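Local structure of rubisco operon transcriptional regulator (Synechocystis sp., 5Y2W) at residues A109-E114 with L138-N143. The protein probably represses transcription of carbon-uptake genes as a LysR-type regulator, its regulatory domain binding the metabolite 2-phosphoglycolate. Residues are numbered along the deposited sequence; the frame is centred on the assembly and turned at random.
With PGA (2-phosphoglycolic acid), chain B.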
# COMPACT_ATOMS: atom_id res chain seq x y z
N ALA A 109 -15.37 -5.12 17.46
CA ALA A 109 -14.29 -5.80 16.76
C ALA A 109 -13.62 -4.70 15.95
O ALA A 109 -14.28 -3.96 15.18
CB ALA A 109 -14.79 -6.90 15.83
N PHE A 110 -12.32 -4.57 16.15
CA PHE A 110 -11.55 -3.42 15.67
C PHE A 110 -10.21 -3.87 15.09
O PHE A 110 -9.39 -4.48 15.78
CB PHE A 110 -11.32 -2.45 16.80
CG PHE A 110 -10.83 -1.11 16.36
CD1 PHE A 110 -9.49 -0.93 16.05
CD2 PHE A 110 -11.69 -0.05 16.26
CE1 PHE A 110 -9.03 0.31 15.62
CE2 PHE A 110 -11.26 1.18 15.83
CZ PHE A 110 -9.91 1.37 15.52
N ILE A 111 -9.97 -3.51 13.83
CA ILE A 111 -8.78 -3.94 13.16
C ILE A 111 -7.75 -2.88 13.32
O ILE A 111 -8.02 -1.71 13.02
CB ILE A 111 -9.06 -4.15 11.66
CG1 ILE A 111 -10.21 -5.16 11.47
CG2 ILE A 111 -7.79 -4.61 10.95
CD1 ILE A 111 -11.10 -4.87 10.28
N MET A 112 -6.56 -3.25 13.72
CA MET A 112 -5.51 -2.25 13.92
C MET A 112 -4.47 -2.30 12.80
O MET A 112 -4.25 -3.32 12.18
CB MET A 112 -4.79 -2.52 15.22
CG MET A 112 -5.52 -2.13 16.49
SD MET A 112 -5.39 -0.38 16.93
CE MET A 112 -6.35 -0.20 18.43
N ARG A 113 -3.83 -1.18 12.53
CA ARG A 113 -2.65 -1.10 11.71
C ARG A 113 -1.46 -1.73 12.47
O ARG A 113 -1.56 -1.97 13.69
CB ARG A 113 -2.33 0.40 11.43
CG ARG A 113 -3.20 1.06 10.38
CD ARG A 113 -2.80 0.70 8.97
NE ARG A 113 -1.40 1.04 8.78
CZ ARG A 113 -0.91 2.24 8.47
NH1 ARG A 113 0.42 2.41 8.47
NH2 ARG A 113 -1.74 3.26 8.18
N GLU A 114 -0.36 -1.97 11.76
CA GLU A 114 0.93 -2.44 12.34
C GLU A 114 1.48 -1.43 13.34
O GLU A 114 1.19 -0.22 13.23
CB GLU A 114 1.96 -2.68 11.25
CG GLU A 114 2.65 -1.43 10.63
CD GLU A 114 1.74 -0.58 9.72
OE1 GLU A 114 2.22 0.49 9.27
OE2 GLU A 114 0.54 -0.95 9.48
N LEU A 138 -6.93 -8.60 14.65
CA LEU A 138 -6.26 -8.40 13.39
C LEU A 138 -5.45 -7.15 13.49
O LEU A 138 -5.99 -6.08 13.77
CB LEU A 138 -7.26 -8.25 12.26
CG LEU A 138 -8.15 -9.44 11.97
CD1 LEU A 138 -9.13 -9.16 10.86
CD2 LEU A 138 -7.26 -10.61 11.58
N GLU A 139 -4.16 -7.30 13.28
CA GLU A 139 -3.25 -6.21 13.10
C GLU A 139 -2.81 -6.31 11.66
O GLU A 139 -2.04 -7.20 11.31
CB GLU A 139 -2.10 -6.36 14.09
CG GLU A 139 -0.95 -5.45 13.83
CD GLU A 139 0.13 -5.58 14.88
OE1 GLU A 139 1.33 -5.47 14.49
OE2 GLU A 139 -0.24 -5.75 16.09
N LEU A 140 -3.35 -5.45 10.79
CA LEU A 140 -3.09 -5.52 9.34
C LEU A 140 -2.26 -4.35 8.84
O LEU A 140 -2.70 -3.22 8.82
CB LEU A 140 -4.36 -5.63 8.55
CG LEU A 140 -5.32 -6.74 8.93
CD1 LEU A 140 -6.53 -6.72 8.01
CD2 LEU A 140 -4.62 -8.07 8.86
N GLY A 141 -1.03 -4.64 8.41
CA GLY A 141 -0.08 -3.62 8.01
C GLY A 141 -0.30 -2.89 6.67
O GLY A 141 0.64 -2.71 5.89
N SER A 142 -1.50 -2.40 6.41
CA SER A 142 -1.77 -1.67 5.18
C SER A 142 -3.15 -1.13 5.31
O SER A 142 -4.05 -1.83 5.78
CB SER A 142 -1.73 -2.64 4.01
OG SER A 142 -2.55 -2.23 2.94
N ASN A 143 -3.34 0.14 4.94
CA ASN A 143 -4.70 0.69 4.84
C ASN A 143 -5.61 -0.09 3.91
O ASN A 143 -6.82 -0.19 4.15
CB ASN A 143 -4.67 2.16 4.46
CG ASN A 143 -3.87 3.01 5.44
OD1 ASN A 143 -4.20 3.14 6.63
ND2 ASN A 143 -2.78 3.57 4.95
P PGA B . 0.77 5.79 9.16
O1P PGA B . 0.42 7.33 8.85
O2P PGA B . 1.04 5.15 7.84
O3P PGA B . -0.48 5.27 9.90
O4P PGA B . 2.06 5.85 9.88
C2 PGA B . -0.56 7.82 7.96
C1 PGA B . -1.34 9.00 8.53
O1 PGA B . -2.26 9.53 7.83
O2 PGA B . -1.04 9.39 9.68
O HOH W 1 -9.44 -7.16 14.98
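In the periplasmic-binding-protein-like regulatory domain of this LysR-type regulator, Met112 and Glu139 form a single parallel beta bridge, and the next residue, Arg113, sends its side chain into the 2-phosphoglycolate pocket. The backbone of Met112 supplies both bonds: its N donates to Leu138 O at 2.9 Å, and its O accepts from Leu140 N at 2.7 Å. At the preceding step a water takes over, accepting from Leu138 N and donating to Phe110 O. Ile111, a branched residue suited to a buried face, has CG2 anti to its backbone N, which sets that methyl 3.8 Å from Leu140 CD1 and also against Leu138 CB; helix 143-151 covers this apolar patch. Strand 138-140 also pairs with a strand of the second subunit, continuing the sheet across the dimer. After Leu140, Gly141 centres an inverse gamma turn, and the Glu114 side chain packs closely on this bare turn, Glu114 OE2 lying 3.1 Å from Gly141 CA. The chain then enters helix 143-151, where Ser142 OG caps Ala145 N. Arginine suits position 113 because its flat, multidentate cation serves several acceptors at once. Glu114 receives it side-on in the guanidinium plane, OE2 taking NE and Glu114 OE1 lying 2.8 Å from Arg113 NH1, a salt bridge that fixes the group's rotation; Asn47 also binds OE1. The second hydrogen of Arg113 NH1 goes to phosphate oxygen O2P of the ligand PGA, 2.9 Å away at 164°. A methionine in place of Arg113 would probably leave the Glu114 carboxylate without its charged mate and weaken the hold on the phosphate. Asn143, its ND2 engaged by Thr19, approaches Arg113 obliquely: its amide stands 89° from the guanidinium, and Asn143 OD1 accepts from Arg113 NH2 at 2.9 Å along a bent path of 131°.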